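Local coordinates for protein alpha-1,3-glucanase (Bacillus circulans, PDB 5ZRU) that probably hydrolyses alpha-1,3-glucan, this chain being the catalytic unit of a longer secreted glycoside hydrolase of family GH87, at residues A10-S15 / N491-N496; V354-G359 / V392-S397. One frame throughout, in Å; residues are numbered along the deposited sequence.

Overall arrangement
Both interactions involve the parallel beta-helix, right-handed as expected in the pectate-lyase-like clan; interaction 2 lies in its buried core and interaction 1 ties a loop to its surface. In interaction 2, side chains meet from strands 354-357 and 395-397, which belong to two different parallel arrays and have three other strands between them in sequence. In interaction 1 the N-terminal segment 10-15 reaches strand 487-495, which shares an array with strand 395-397 through strands 419-421 and 451-459. The centres of interaction 1 and interaction 2 are about 20 Å apart, and their nearest atoms about 6 Å. In chain order interaction 2 falls between the two segments of interaction 1, whose ends are 476 residues apart.

Interaction 1: A10-S15 / N491-N496; sequences AQRGAS and NIDIIN
OD2 of Asp-493 is gripped twice, by the guanidinium of Arg-12 and by a water. Arg-12 NH1 donates to OD2 of Asp-493 at 2.7 Å in a salt bridge whose N-H...O angle is 149°, so the bond is short but noticeably bent. It uses the anti lone pair of OD2, the one facing away from OD1, and the oxygen stands 19° out of the guanidinium plane. The water closes a second path: it accepts from Arg-12 NH2 at 3.0 Å and donates to Asp-493 OD2 at 2.6 Å. Arginine suits the place because its NH1 and NH2 can serve the carboxylate directly and through water at once, and because its long chain, extended from CG to NE, spans the gap between backbones whose nearest CA atoms, in Arg-12 and Ile-492, are 10.7 Å apart. Over one face of the guanidinium lies the carbonyl O of Asn-491, at 3.5 Å from Arg-12 NH2 but too poorly angled to be a hydrogen bond. Aspartate fits because OD2 serves Arg-12 and the water while OD1 accepts from Asn-519 ND2; Arg-12 NH1 also bonds Thr-457 OG1. The N-terminal segment thus lies across the outside of the parallel beta-helix, touching strand 487-495 where it runs between strands 451-459 and 513-523.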
loop_
_atom_site.group_PDB
_atom_site.type_symbol
_atom_site.label_atom_id
_atom_site.label_comp_id
_atom_site.label_asym_id
_atom_site.label_seq_id
_atom_site.Cartn_x
_atom_site.Cartn_y
_atom_site.Cartn_z
ATOM N N ALA A 10 -1.780 14.239 -11.503
ATOM C CA ALA A 10 -1.285 13.608 -12.711
ATOM C C ALA A 10 -2.460 13.088 -13.540
ATOM O O ALA A 10 -3.603 13.022 -13.078
ATOM C CB ALA A 10 -0.336 12.463 -12.361
ATOM N N GLN A 11 -2.166 12.730 -14.789
ATOM C CA GLN A 11 -3.187 12.117 -15.630
ATOM C C GLN A 11 -3.623 10.770 -15.062
ATOM O O GLN A 11 -4.820 10.483 -14.982
ATOM C CB GLN A 11 -2.650 11.979 -17.055
ATOM C CG GLN A 11 -3.495 11.125 -17.981
ATOM C CD GLN A 11 -2.727 10.708 -19.229
ATOM O OE1 GLN A 11 -2.719 11.424 -20.236
ATOM N NE2 GLN A 11 -2.068 9.543 -19.166
ATOM N N ARG A 12 -2.664 9.935 -14.655
ATOM C CA ARG A 12 -2.938 8.702 -13.922
ATOM C C ARG A 12 -1.889 8.553 -12.831
ATOM O O ARG A 12 -0.731 8.933 -13.015
ATOM C CB ARG A 12 -2.908 7.463 -14.819
ATOM C CG ARG A 12 -3.903 7.550 -15.955
ATOM C CD ARG A 12 -3.858 6.320 -16.838
ATOM N NE ARG A 12 -4.871 6.442 -17.881
ATOM C CZ ARG A 12 -5.079 5.537 -18.825
ATOM N NH1 ARG A 12 -4.352 4.426 -18.844
ATOM N NH2 ARG A 12 -6.019 5.748 -19.740
ATOM N N GLY A 13 -2.307 7.998 -11.696
ATOM C CA GLY A 13 -1.422 7.863 -10.558
ATOM C C GLY A 13 -1.373 9.122 -9.713
ATOM O O GLY A 13 -2.005 10.147 -9.999
ATOM N N ALA A 14 -0.583 9.031 -8.646
ATOM C CA ALA A 14 -0.418 10.112 -7.685
ATOM C C ALA A 14 0.616 11.117 -8.168
ATOM O O ALA A 14 1.526 10.788 -8.936
ATOM C CB ALA A 14 0.009 9.555 -6.320
ATOM N N SER A 15 0.470 12.355 -7.707
ATOM C CA SER A 15 1.432 13.419 -7.988
ATOM C C SER A 15 2.185 13.705 -6.697
ATOM O O SER A 15 1.606 14.228 -5.737
ATOM C CB SER A 15 0.743 14.677 -8.516
ATOM O OG SER A 15 1.715 15.676 -8.783
ATOM N N ASN A 491 -11.105 2.572 -20.517
ATOM C CA ASN A 491 -9.795 3.206 -20.677
ATOM C C ASN A 491 -8.775 2.590 -19.715
ATOM O O ASN A 491 -8.240 3.248 -18.824
ATOM C CB ASN A 491 -9.895 4.722 -20.472
ATOM C CG ASN A 491 -10.540 5.429 -21.651
ATOM O OD1 ASN A 491 -10.240 5.124 -22.811
ATOM N ND2 ASN A 491 -11.419 6.382 -21.361
ATOM N N ILE A 492 -8.529 1.297 -19.891
ATOM C CA ILE A 492 -7.570 0.572 -19.058
ATOM C C ILE A 492 -6.446 0.090 -19.955
ATOM O O ILE A 492 -6.703 -0.564 -20.973
ATOM C CB ILE A 492 -8.204 -0.630 -18.330
ATOM C CG1 ILE A 492 -9.553 -0.269 -17.690
ATOM C CG2 ILE A 492 -7.208 -1.230 -17.319
ATOM C CD1 ILE A 492 -9.471 0.648 -16.498
ATOM N N ASP A 493 -5.206 0.375 -19.562
ATOM C CA ASP A 493 -4.031 -0.149 -20.247
ATOM C C ASP A 493 -3.410 -1.214 -19.359
ATOM O O ASP A 493 -3.085 -0.939 -18.199
ATOM C CB ASP A 493 -3.030 0.962 -20.549
ATOM C CG ASP A 493 -3.579 1.971 -21.537
ATOM O OD1 ASP A 493 -3.564 1.680 -22.749
ATOM O OD2 ASP A 493 -4.058 3.032 -21.095
ATOM N N ILE A 494 -3.266 -2.425 -19.897
ATOM C CA ILE A 494 -2.770 -3.573 -19.145
ATOM C C ILE A 494 -1.512 -4.063 -19.848
ATOM O O ILE A 494 -1.593 -4.657 -20.932
ATOM C CB ILE A 494 -3.814 -4.694 -19.034
ATOM C CG1 ILE A 494 -5.223 -4.115 -18.790
ATOM C CG2 ILE A 494 -3.443 -5.641 -17.899
ATOM C CD1 ILE A 494 -6.336 -5.176 -18.652
ATOM N N ILE A 495 -0.357 -3.854 -19.217
ATOM C CA ILE A 495 0.942 -3.998 -19.867
ATOM C C ILE A 495 1.752 -5.104 -19.202
ATOM O O ILE A 495 1.924 -5.107 -17.976
ATOM C CB ILE A 495 1.714 -2.669 -19.834
ATOM C CG1 ILE A 495 0.898 -1.586 -20.550
ATOM C CG2 ILE A 495 3.114 -2.835 -20.412
ATOM C CD1 ILE A 495 1.277 -0.195 -20.138
ATOM N N ASN A 496 2.280 -6.019 -20.024
ATOM C CA ASN A 496 3.228 -7.051 -19.589
ATOM C C ASN A 496 2.692 -7.869 -18.415
ATOM O O ASN A 496 3.356 -8.042 -17.390
ATOM C CB ASN A 496 4.584 -6.436 -19.250
ATOM C CG ASN A 496 5.433 -6.212 -20.485
ATOM O OD1 ASN A 496 5.228 -6.868 -21.510
ATOM N ND2 ASN A 496 6.380 -5.278 -20.406
HETATM O O HOH W 1 -6.275 3.984 -22.154
#

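Interaction 2: V354-G359 / V392-S397; sequences VNFAQG and VNNTFS
Aromatic contact joins Phe-356 to Phe-396. Their nearest atoms are Phe-356 CE2 and Phe-396 CE1, 3.6 Å apart, and Phe-396 CE1 also comes within 3.7 Å of Phe-356 CD2, so a single atom of the second ring lies close to two of the first. With planes at 35° and centroids 5.5 Å apart, the pair is oblique, and the two side chains slide past each other in opposite directions. Phe-356 sets out toward the other segment, its CG beside the backbone N (chi1 -73°), which carries the ring across to its partner. Phenylalanine suits both places: each ring is buried and fills the interior with apolar surface that needs no hydrogen-bonding partner.

Van der Waals contact of an amide with a ring makes up the rest. Asn-394 lays its CG 3.8 Å from Phe-356 CD2, its CB also close by, with amide and ring planes 57° apart. Although this residue is polar and buried, its amide is satisfied on both sides by backbone groups: ND2 donates to Thr-360 O and OD1 accepts from Ser-363 N. Asparagine fits because one short side chain can serve this donor and this acceptor while its carbon atoms border the phenylalanine.

Strand 354-357 lies between strands 323-325 and 378-381 of one parallel array, and strand 395-397 is paired with 364-366 and 419-421 of another. Phe-356 and Phe-396 both touch Val-365 on strand 364-366, while Phe-396 and Asn-394 touch Val-380 on strand 378-381, so the contact bridges two faces of the beta-helix through its core.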
loop_
_atom_site.group_PDB
_atom_site.type_symbol
_atom_site.label_atom_id
_atom_site.label_comp_id
_atom_site.label_asym_id
_atom_site.label_seq_id
_atom_site.Cartn_x
_atom_site.Cartn_y
_atom_site.Cartn_z
ATOM N N VAL A 354 -5.444 0.394 2.925
ATOM C CA VAL A 354 -6.649 1.047 3.437
ATOM C C VAL A 354 -7.814 0.099 3.211
ATOM O O VAL A 354 -7.996 -0.406 2.097
ATOM C CB VAL A 354 -6.960 2.388 2.739
ATOM C CG1 VAL A 354 -8.286 2.993 3.301
ATOM C CG2 VAL A 354 -5.814 3.379 2.882
ATOM N N ASN A 355 -8.615 -0.129 4.247
ATOM C CA ASN A 355 -9.873 -0.840 4.074
ATOM C C ASN A 355 -11.017 0.026 4.585
ATOM O O ASN A 355 -11.025 0.428 5.754
ATOM C CB ASN A 355 -9.845 -2.196 4.784
ATOM C CG ASN A 355 -10.949 -3.124 4.300
ATOM O OD1 ASN A 355 -12.127 -2.756 4.269
ATOM N ND2 ASN A 355 -10.568 -4.328 3.894
ATOM N N PHE A 356 -11.964 0.325 3.696
ATOM C CA PHE A 356 -13.235 0.973 4.036
ATOM C C PHE A 356 -14.245 -0.124 4.362
ATOM O O PHE A 356 -14.832 -0.719 3.457
ATOM C CB PHE A 356 -13.732 1.817 2.865
ATOM C CG PHE A 356 -12.952 3.091 2.632
ATOM C CD1 PHE A 356 -12.137 3.625 3.622
ATOM C CD2 PHE A 356 -13.052 3.763 1.411
ATOM C CE1 PHE A 356 -11.425 4.818 3.397
ATOM C CE2 PHE A 356 -12.355 4.955 1.186
ATOM C CZ PHE A 356 -11.542 5.483 2.189
ATOM N N ALA A 357 -14.470 -0.392 5.647
ATOM C CA ALA A 357 -15.287 -1.532 6.061
ATOM C C ALA A 357 -16.509 -1.056 6.844
ATOM O O ALA A 357 -16.685 0.136 7.105
ATOM C CB ALA A 357 -14.460 -2.517 6.895
ATOM N N GLN A 358 -17.373 -2.007 7.207
ATOM C CA GLN A 358 -18.460 -1.735 8.160
ATOM C C GLN A 358 -19.342 -0.568 7.720
ATOM O O GLN A 358 -19.732 0.279 8.532
ATOM C CB GLN A 358 -17.892 -1.469 9.559
ATOM C CG GLN A 358 -17.459 -2.727 10.284
ATOM C CD GLN A 358 -18.646 -3.608 10.586
ATOM O OE1 GLN A 358 -18.974 -4.516 9.818
ATOM N NE2 GLN A 358 -19.314 -3.335 11.703
ATOM N N GLY A 359 -19.646 -0.508 6.426
ATOM C CA GLY A 359 -20.551 0.492 5.914
ATOM C C GLY A 359 -19.955 1.857 5.660
ATOM O O GLY A 359 -20.706 2.793 5.367
ATOM N N VAL A 392 -21.356 2.224 0.455
ATOM C CA VAL A 392 -21.679 2.692 -0.891
ATOM C C VAL A 392 -20.816 3.889 -1.285
ATOM O O VAL A 392 -20.327 4.638 -0.437
ATOM C CB VAL A 392 -23.172 3.078 -1.039
ATOM C CG1 VAL A 392 -24.076 1.875 -0.780
ATOM C CG2 VAL A 392 -23.526 4.248 -0.117
ATOM N N ASN A 393 -20.631 4.047 -2.602
ATOM C CA ASN A 393 -20.079 5.262 -3.213
ATOM C C ASN A 393 -18.682 5.613 -2.697
ATOM O O ASN A 393 -18.375 6.779 -2.453
ATOM C CB ASN A 393 -21.026 6.451 -3.009
ATOM C CG ASN A 393 -22.442 6.144 -3.433
ATOM O OD1 ASN A 393 -22.669 5.292 -4.296
ATOM N ND2 ASN A 393 -23.414 6.836 -2.822
ATOM N N ASN A 394 -17.812 4.619 -2.551
ATOM C CA ASN A 394 -16.431 4.910 -2.188
ATOM C C ASN A 394 -15.572 5.053 -3.444
ATOM O O ASN A 394 -15.882 4.494 -4.498
ATOM C CB ASN A 394 -15.871 3.824 -1.267
ATOM C CG ASN A 394 -16.584 3.793 0.077
ATOM O OD1 ASN A 394 -16.831 4.838 0.678
ATOM N ND2 ASN A 394 -16.930 2.600 0.544
ATOM N N THR A 395 -14.495 5.830 -3.330
ATOM C CA THR A 395 -13.678 6.213 -4.477
ATOM C C THR A 395 -12.197 6.039 -4.169
ATOM O O THR A 395 -11.712 6.562 -3.163
ATOM C CB THR A 395 -13.916 7.673 -4.859
ATOM O OG1 THR A 395 -15.303 7.871 -5.160
ATOM C CG2 THR A 395 -13.038 8.063 -6.055
ATOM N N PHE A 396 -11.479 5.354 -5.061
ATOM C CA PHE A 396 -10.024 5.191 -5.001
ATOM C C PHE A 396 -9.464 5.774 -6.295
ATOM O O PHE A 396 -9.454 5.088 -7.322
ATOM C CB PHE A 396 -9.614 3.713 -4.878
ATOM C CG PHE A 396 -10.062 3.029 -3.604
ATOM C CD1 PHE A 396 -10.065 3.698 -2.386
ATOM C CD2 PHE A 396 -10.459 1.696 -3.631
ATOM C CE1 PHE A 396 -10.478 3.046 -1.218
ATOM C CE2 PHE A 396 -10.865 1.040 -2.470
ATOM C CZ PHE A 396 -10.880 1.710 -1.266
ATOM N N SER A 397 -8.986 7.021 -6.272
ATOM C CA SER A 397 -8.606 7.655 -7.528
ATOM C C SER A 397 -7.281 8.391 -7.413
ATOM O O SER A 397 -6.923 8.897 -6.351
ATOM C CB SER A 397 -9.703 8.621 -8.020
ATOM O OG SER A 397 -10.851 7.872 -8.411
#